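Local structure of flagellar brake protein YcgR (Escherichia coli, 5Y6F) at residues F8-P13 / L108-R113; G18-L23 / V103-L108. The protein binds cyclic di-GMP and, in that state, engages components of the flagellar motor as a brake that slows swimming and swarming. All blocks are in the same frame, centred on the assembly; numbering follows the deposited sequence.

How the contacts relate
Both contacts belong to the PilZN domain, and their centres lie about 9 Å apart on the same side of the chain's centre. Contact 1 pairs strand 9-10, at one edge of the sheet, with strand 108-111, while contact 2 sets helix 13-25 against the proline-rich loop that leads into strand 108-111. Helix 13-25 follows strand 9-10 directly, so the order along the chain is 8-13, 18-23, 103-108, 108-113, with contact 2 nested inside the loop that contact 1 closes. Leu108 serves both, and the ring of Phe110 also reaches Val19. Together they tie the N-terminal strand and helix to the segment that runs on to the cyclic di-GMP site at Arg113.

Contact 1: F8-P13 / L108-R113; sequences FLKQNP and LWFVQR. With C2E (9,9'-[(2R,3R,3aS,5S,7aR,9R,10R,10aS,12S,14aR)-3,5,10,12-tetrahydroxy-5,12-dioxidooctahydro-2H,7H-difuro[3,2-d:3',2'-j][1,3,7,9,2,8]tetraoxadiphosphacyclododecine-2,9-diyl]bis(2-amino-1,9-dihydro-6H-purin-6-one)), chain C.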
loop_
_atom_site.group_PDB
_atom_site.type_symbol
_atom_site.label_atom_id
_atom_site.label_comp_id
_atom_site.label_asym_id
_atom_site.label_seq_id
_atom_site.Cartn_x
_atom_site.Cartn_y
_atom_site.Cartn_z
ATOM N N PHE A 8 -16.104 -3.336 6.054
ATOM C CA PHE A 8 -15.183 -2.212 5.903
ATOM C C PHE A 8 -15.848 -0.915 5.478
ATOM O O PHE A 8 -15.155 0.083 5.392
ATOM C CB PHE A 8 -14.143 -2.562 4.839
ATOM C CG PHE A 8 -13.219 -3.670 5.256
ATOM C CD1 PHE A 8 -12.842 -3.787 6.580
ATOM C CD2 PHE A 8 -12.811 -4.628 4.354
ATOM C CE1 PHE A 8 -12.004 -4.832 6.984
ATOM C CE2 PHE A 8 -12.005 -5.652 4.733
ATOM C CZ PHE A 8 -11.587 -5.745 6.051
ATOM N N LEU A 9 -17.150 -0.909 5.176
ATOM C CA LEU A 9 -17.826 0.252 4.595
ATOM C C LEU A 9 -18.312 1.162 5.718
ATOM O O LEU A 9 -19.087 0.732 6.566
ATOM C CB LEU A 9 -19.026 -0.195 3.750
ATOM C CG LEU A 9 -19.776 0.995 3.133
ATOM C CD1 LEU A 9 -18.925 1.622 2.023
ATOM C CD2 LEU A 9 -21.153 0.585 2.587
ATOM N N LYS A 10 -17.831 2.398 5.757
ATOM C CA LYS A 10 -18.290 3.371 6.752
ATOM C C LYS A 10 -19.409 4.216 6.165
ATOM O O LYS A 10 -19.261 4.725 5.057
ATOM C CB LYS A 10 -17.117 4.251 7.181
ATOM C CG LYS A 10 -15.929 3.427 7.674
ATOM C CD LYS A 10 -16.097 3.004 9.150
ATOM C CE LYS A 10 -15.809 1.525 9.400
ATOM N NZ LYS A 10 -14.469 1.081 8.848
ATOM N N GLN A 11 -20.525 4.363 6.891
ATOM C CA GLN A 11 -21.689 5.105 6.404
ATOM C C GLN A 11 -22.193 6.162 7.374
ATOM O O GLN A 11 -22.921 7.075 6.958
ATOM C CB GLN A 11 -22.864 4.145 6.099
ATOM C CG GLN A 11 -22.407 2.894 5.365
ATOM C CD GLN A 11 -23.579 2.028 4.950
ATOM O OE1 GLN A 11 -23.688 0.872 5.391
ATOM N NE2 GLN A 11 -24.490 2.590 4.134
ATOM N N ASN A 12 -21.911 6.029 8.648
ATOM C CA ASN A 12 -22.277 7.066 9.594
ATOM C C ASN A 12 -21.523 8.352 9.217
ATOM O O ASN A 12 -20.313 8.303 8.966
ATOM C CB ASN A 12 -21.930 6.523 10.983
ATOM C CG ASN A 12 -22.330 7.432 12.106
ATOM O OD1 ASN A 12 -21.477 8.123 12.664
ATOM N ND2 ASN A 12 -23.615 7.398 12.497
ATOM N N PRO A 13 -22.197 9.490 9.065
ATOM C CA PRO A 13 -21.458 10.698 8.632
ATOM C C PRO A 13 -20.263 11.007 9.522
ATOM O O PRO A 13 -19.226 11.467 9.035
ATOM C CB PRO A 13 -22.519 11.812 8.701
ATOM C CG PRO A 13 -23.621 11.268 9.589
ATOM C CD PRO A 13 -23.608 9.775 9.373
ATOM N N LEU A 108 -17.473 5.485 2.749
ATOM C CA LEU A 108 -16.069 5.245 2.450
ATOM C C LEU A 108 -15.621 3.855 2.912
ATOM O O LEU A 108 -16.156 3.308 3.877
ATOM C CB LEU A 108 -15.192 6.324 3.089
ATOM C CG LEU A 108 -15.292 6.486 4.607
ATOM C CD1 LEU A 108 -14.876 5.205 5.315
ATOM C CD2 LEU A 108 -14.447 7.659 5.078
ATOM N N TRP A 109 -14.630 3.301 2.223
ATOM C CA TRP A 109 -14.051 2.017 2.565
ATOM C C TRP A 109 -12.837 2.265 3.451
ATOM O O TRP A 109 -11.993 3.121 3.144
ATOM C CB TRP A 109 -13.610 1.275 1.301
ATOM C CG TRP A 109 -14.716 0.874 0.423
ATOM C CD1 TRP A 109 -15.088 1.484 -0.757
ATOM C CD2 TRP A 109 -15.653 -0.196 0.635
ATOM N NE1 TRP A 109 -16.152 0.802 -1.319
ATOM C CE2 TRP A 109 -16.528 -0.213 -0.483
ATOM C CE3 TRP A 109 -15.815 -1.166 1.627
ATOM C CZ2 TRP A 109 -17.574 -1.132 -0.599
ATOM C CZ3 TRP A 109 -16.836 -2.097 1.491
ATOM C CH2 TRP A 109 -17.702 -2.061 0.399
ATOM N N PHE A 110 -12.774 1.550 4.557
ATOM C CA PHE A 110 -11.645 1.612 5.473
ATOM C C PHE A 110 -11.148 0.166 5.524
ATOM O O PHE A 110 -11.667 -0.626 6.295
ATOM C CB PHE A 110 -12.067 2.116 6.835
ATOM C CG PHE A 110 -10.900 2.459 7.757
ATOM C CD1 PHE A 110 -10.166 3.644 7.561
ATOM C CD2 PHE A 110 -10.567 1.629 8.827
ATOM C CE1 PHE A 110 -9.097 4.008 8.394
ATOM C CE2 PHE A 110 -9.492 1.989 9.709
ATOM C CZ PHE A 110 -8.757 3.164 9.486
ATOM N N VAL A 111 -10.206 -0.198 4.651
ATOM C CA VAL A 111 -9.937 -1.592 4.350
ATOM C C VAL A 111 -8.797 -2.130 5.220
ATOM O O VAL A 111 -7.671 -1.643 5.163
ATOM C CB VAL A 111 -9.613 -1.760 2.868
ATOM C CG1 VAL A 111 -9.247 -3.197 2.602
ATOM C CG2 VAL A 111 -10.826 -1.234 1.961
ATOM N N GLN A 112 -9.076 -3.160 5.989
ATOM C CA GLN A 112 -8.111 -3.728 6.928
ATOM C C GLN A 112 -8.115 -5.253 6.794
ATOM O O GLN A 112 -8.684 -5.927 7.634
ATOM C CB GLN A 112 -8.513 -3.297 8.337
ATOM C CG GLN A 112 -8.561 -1.773 8.498
ATOM C CD GLN A 112 -8.817 -1.414 9.945
ATOM O OE1 GLN A 112 -9.910 -1.589 10.435
ATOM N NE2 GLN A 112 -7.789 -0.927 10.627
ATOM N N ARG A 113 -7.422 -5.804 5.787
ATOM C CA ARG A 113 -7.589 -7.220 5.526
ATOM C C ARG A 113 -6.452 -8.069 6.085
ATOM O O ARG A 113 -6.508 -9.294 5.948
ATOM C CB ARG A 113 -7.684 -7.481 4.009
ATOM C CG ARG A 113 -8.758 -6.719 3.305
ATOM C CD ARG A 113 -8.559 -6.805 1.765
ATOM N NE ARG A 113 -7.604 -5.783 1.275
ATOM C CZ ARG A 113 -7.512 -5.424 -0.002
ATOM N NH1 ARG A 113 -8.312 -5.992 -0.921
ATOM N NH2 ARG A 113 -6.654 -4.485 -0.358
HETATM P P1 C2E C . -2.817 -11.125 4.848
HETATM O O2P C2E C . -1.706 -10.016 5.168
HETATM O O1P C2E C . -3.488 -11.546 6.090
HETATM O "O5'" C2E C . -3.811 -10.539 3.756
HETATM C "C5'" C2E C . -5.024 -11.267 3.622
HETATM C "C4'" C2E C . -5.693 -11.052 2.268
HETATM O "O4'" C2E C . -6.098 -9.697 2.122
HETATM C "C3'" C2E C . -4.731 -11.311 1.096
HETATM O "O3'" C2E C . -4.793 -12.658 0.652
HETATM C "C2'" C2E C . -5.280 -10.399 0.005
HETATM O "O2'" C2E C . -6.453 -10.986 -0.519
HETATM C "C1'" C2E C . -5.755 -9.183 0.825
HETATM N N9 C2E C . -4.763 -8.118 0.941
HETATM C C8 C2E C . -4.006 -7.838 2.041
HETATM N N7 C2E C . -3.245 -6.808 1.795
HETATM C C5 C2E C . -3.477 -6.380 0.508
HETATM C C6 C2E C . -2.975 -5.346 -0.314
HETATM O O6 C2E C . -2.135 -4.521 0.025
HETATM N N1 C2E C . -3.471 -5.248 -1.544
HETATM C C2 C2E C . -4.385 -6.114 -2.005
HETATM N N2 C2E C . -4.794 -5.944 -3.281
HETATM N N3 C2E C . -4.857 -7.077 -1.281
HETATM C C4 C2E C . -4.445 -7.222 -0.030
HETATM P P11 C2E C . -3.596 -13.270 -0.283
HETATM O O21 C2E C . -3.365 -12.205 -1.435
HETATM O O11 C2E C . -4.009 -14.631 -0.689
HETATM O O5A C2E C . -2.231 -13.283 0.581
HETATM C C5A C2E C . -2.156 -14.165 1.702
HETATM C C4A C2E C . -0.960 -13.740 2.550
HETATM O O4A C2E C . 0.176 -13.526 1.724
HETATM C C3A C2E C . -1.176 -12.348 3.182
HETATM O O3A C2E C . -2.098 -12.444 4.257
HETATM C C2A C2E C . 0.233 -12.023 3.658
HETATM O O2A C2E C . 0.445 -12.684 4.881
HETATM C C1A C2E C . 1.054 -12.698 2.512
HETATM N N91 C2E C . 1.475 -11.699 1.583
HETATM C C81 C2E C . 0.932 -11.482 0.344
HETATM N N71 C2E C . 1.546 -10.475 -0.239
HETATM C C51 C2E C . 2.526 -10.051 0.623
HETATM C C61 C2E C . 3.432 -9.039 0.551
HETATM O O61 C2E C . 3.502 -8.317 -0.439
HETATM N N11 C2E C . 4.199 -8.860 1.612
HETATM C C21 C2E C . 4.115 -9.645 2.696
HETATM N N21 C2E C . 4.969 -9.410 3.742
HETATM N N31 C2E C . 3.259 -10.595 2.782
HETATM C C41 C2E C . 2.466 -10.796 1.779
#
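Phe8, Leu9 and Lys10 pack against residues 108-113 at the edge of an antiparallel beta-sheet in the PilZN domain, where strand 9-10 pairs with strand 108-111. Lys10 and Leu108 form a hydrogen-bonded pair: Lys10 N to Leu108 O is 2.7 Å and nearly straight, and Leu108 N returns a bond to Lys10 O. Leu9 and Trp109, the neighbouring non-hydrogen-bonded pair, carry their side chains on the other face. There Leu9 CD1 sits over the centre of the indole six-membered ring, 3.9 Å from its centroid, in a CH-pi contact. With CG of Leu9 anti to the backbone N (chi1 179°), the branch is carried onto this ring, whose in-plane edge meets Phe8 CB.

The Phe8 ring lies with one face against the backbone of 111-112: Val111 CA is 4.2 Å from its centroid and Gln112 N stands above the rim. Arg113 CG touches Phe8 CE2 at 3.7 Å, and the guanidinium plane is turned 79° from the phenyl ring. Beyond, one face of the guanidinium lies nearly parallel over the N3 side of a guanine of cyclic di-GMP, offset from its centre, with Arg113 NH2 3.2 Å from C2E C2, while NH2 also hydrogen-bonds N71 of another bound C2E. Cutting Arg113 back to an alanine is likely to cost the guanine this stacked guanidinium and N71 of the second C2E this NH2 donor. On the Leu108 face, the bent Lys10 chain brings its ammonium beside Phe110, with Lys10 NZ 3.3 Å from Phe110 CB.

Contact 2: G18-L23 / V103-L108; sequences GVLRDL and VPPPTL
Residues 18-23 form a turn and a half of helix 13-25, held by backbone bonds such as Leu23 N to Val19 O, whereas 103-108 is an irregular, proline-rich connection that runs from strand 97-102 into strand 108-111. The backbones stay well apart, with the closest CA atoms, those of Val19 and Leu108, 8.6 Å from each other. Here a face of the helix packs against a loop of the PilZN domain; no hydrogen bond crosses it, and apolar side chains fill the interval.

Val19 and Leu20 both point toward the loop. One methyl of Leu108, CD2, lies against the beta carbon of Val19 and also meets Val19 CG1 at 3.9 Å. The rare first torsion of Leu108, chi1 58°, sets its CG between the backbone N and the carbonyl carbon and directs this branch at the helix. The second torsion of Leu20 (chi2 -180°) puts CD1 anti to CA and extends this methyl to 4.4 Å from Pro104 CB.

Around them, Phe84 of strand 80-86 touches Leu20, Pro105 and Leu108, and Leu51 of strand 50-54 lies against Leu20 and both prolines, so the contact is buried. Leu20 and Pro105 meet tip to tip, Leu20 CD1 approaching Pro105 CD to 4.1 Å.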
loop_
_atom_site.group_PDB
_atom_site.type_symbol
_atom_site.label_atom_id
_atom_site.label_comp_id
_atom_site.label_asym_id
_atom_site.label_seq_id
_atom_site.Cartn_x
_atom_site.Cartn_y
_atom_site.Cartn_z
ATOM N N GLY A 18 -14.611 11.186 10.665
ATOM C CA GLY A 18 -13.446 10.768 11.437
ATOM C C GLY A 18 -12.298 10.304 10.551
ATOM O O GLY A 18 -11.164 10.773 10.687
ATOM N N VAL A 19 -12.568 9.379 9.622
ATOM C CA VAL A 19 -11.491 8.861 8.763
ATOM C C VAL A 19 -10.852 9.996 7.971
ATOM O O VAL A 19 -9.617 10.072 7.837
ATOM C CB VAL A 19 -12.014 7.750 7.825
ATOM C CG1 VAL A 19 -10.934 7.364 6.783
ATOM C CG2 VAL A 19 -12.400 6.491 8.649
ATOM N N LEU A 20 -11.682 10.896 7.449
ATOM C CA LEU A 20 -11.183 12.004 6.641
ATOM C C LEU A 20 -10.360 12.965 7.481
ATOM O O LEU A 20 -9.248 13.345 7.090
ATOM C CB LEU A 20 -12.339 12.733 5.961
ATOM C CG LEU A 20 -13.025 11.901 4.870
ATOM C CD1 LEU A 20 -14.178 12.659 4.206
ATOM C CD2 LEU A 20 -12.038 11.412 3.836
ATOM N N ARG A 21 -10.872 13.351 8.652
ATOM C CA ARG A 21 -10.090 14.234 9.519
ATOM C C ARG A 21 -8.726 13.636 9.858
ATOM O O ARG A 21 -7.739 14.367 9.944
ATOM C CB ARG A 21 -10.869 14.558 10.792
ATOM C CG ARG A 21 -12.183 15.324 10.534
ATOM C CD ARG A 21 -12.952 15.638 11.826
ATOM N NE ARG A 21 -14.238 16.279 11.549
ATOM C CZ ARG A 21 -15.113 16.670 12.475
ATOM N NH1 ARG A 21 -14.858 16.497 13.770
ATOM N NH2 ARG A 21 -16.255 17.245 12.109
ATOM N N ASP A 22 -8.645 12.312 10.004
ATOM C CA ASP A 22 -7.374 11.635 10.279
ATOM C C ASP A 22 -6.432 11.701 9.080
ATOM O O ASP A 22 -5.235 11.917 9.262
ATOM C CB ASP A 22 -7.622 10.159 10.680
ATOM C CG ASP A 22 -8.224 10.009 12.098
ATOM O OD1 ASP A 22 -8.438 11.049 12.783
ATOM O OD2 ASP A 22 -8.496 8.851 12.521
ATOM N N LEU A 23 -6.940 11.504 7.847
ATOM C CA LEU A 23 -6.101 11.696 6.649
ATOM C C LEU A 23 -5.512 13.103 6.613
ATOM O O LEU A 23 -4.326 13.301 6.322
ATOM C CB LEU A 23 -6.919 11.441 5.367
ATOM C CG LEU A 23 -7.386 10.002 5.147
ATOM C CD1 LEU A 23 -8.169 9.869 3.843
ATOM C CD2 LEU A 23 -6.219 8.955 5.212
ATOM N N VAL A 103 -18.333 18.043 -2.192
ATOM C CA VAL A 103 -19.103 17.444 -1.100
ATOM C C VAL A 103 -18.386 16.182 -0.633
ATOM O O VAL A 103 -17.820 15.446 -1.469
ATOM C CB VAL A 103 -20.535 17.121 -1.576
ATOM C CG1 VAL A 103 -21.306 16.348 -0.520
ATOM C CG2 VAL A 103 -21.267 18.387 -1.921
ATOM N N PRO A 104 -18.342 15.879 0.658
ATOM C CA PRO A 104 -17.729 14.620 1.092
ATOM C C PRO A 104 -18.541 13.442 0.584
ATOM O O PRO A 104 -19.727 13.593 0.240
ATOM C CB PRO A 104 -17.774 14.704 2.625
ATOM C CG PRO A 104 -17.926 16.170 2.924
ATOM C CD PRO A 104 -18.757 16.718 1.795
ATOM N N PRO A 105 -17.928 12.267 0.491
ATOM C CA PRO A 105 -18.678 11.072 0.116
ATOM C C PRO A 105 -19.628 10.688 1.231
ATOM O O PRO A 105 -19.289 10.802 2.418
ATOM C CB PRO A 105 -17.576 10.008 -0.061
ATOM C CG PRO A 105 -16.533 10.430 0.956
ATOM C CD PRO A 105 -16.535 11.945 0.896
ATOM N N PRO A 106 -20.823 10.215 0.903
ATOM C CA PRO A 106 -21.698 9.688 1.962
ATOM C C PRO A 106 -21.198 8.360 2.574
ATOM O O PRO A 106 -21.669 7.986 3.654
ATOM C CB PRO A 106 -23.052 9.538 1.247
ATOM C CG PRO A 106 -22.688 9.288 -0.188
ATOM C CD PRO A 106 -21.416 10.086 -0.439
ATOM N N THR A 107 -20.245 7.663 1.945
ATOM C CA THR A 107 -19.693 6.398 2.439
ATOM C C THR A 107 -18.226 6.301 2.019
ATOM O O THR A 107 -17.808 6.938 1.058
ATOM C CB THR A 107 -20.437 5.166 1.887
ATOM O OG1 THR A 107 -19.958 4.883 0.559
ATOM C CG2 THR A 107 -21.950 5.395 1.761
ATOM N N LEU A 108 -17.473 5.485 2.749
ATOM C CA LEU A 108 -16.069 5.245 2.450
ATOM C C LEU A 108 -15.621 3.855 2.912
ATOM O O LEU A 108 -16.156 3.308 3.877
ATOM C CB LEU A 108 -15.192 6.324 3.089
ATOM C CG LEU A 108 -15.292 6.486 4.607
ATOM C CD1 LEU A 108 -14.876 5.205 5.315
ATOM C CD2 LEU A 108 -14.447 7.659 5.078
#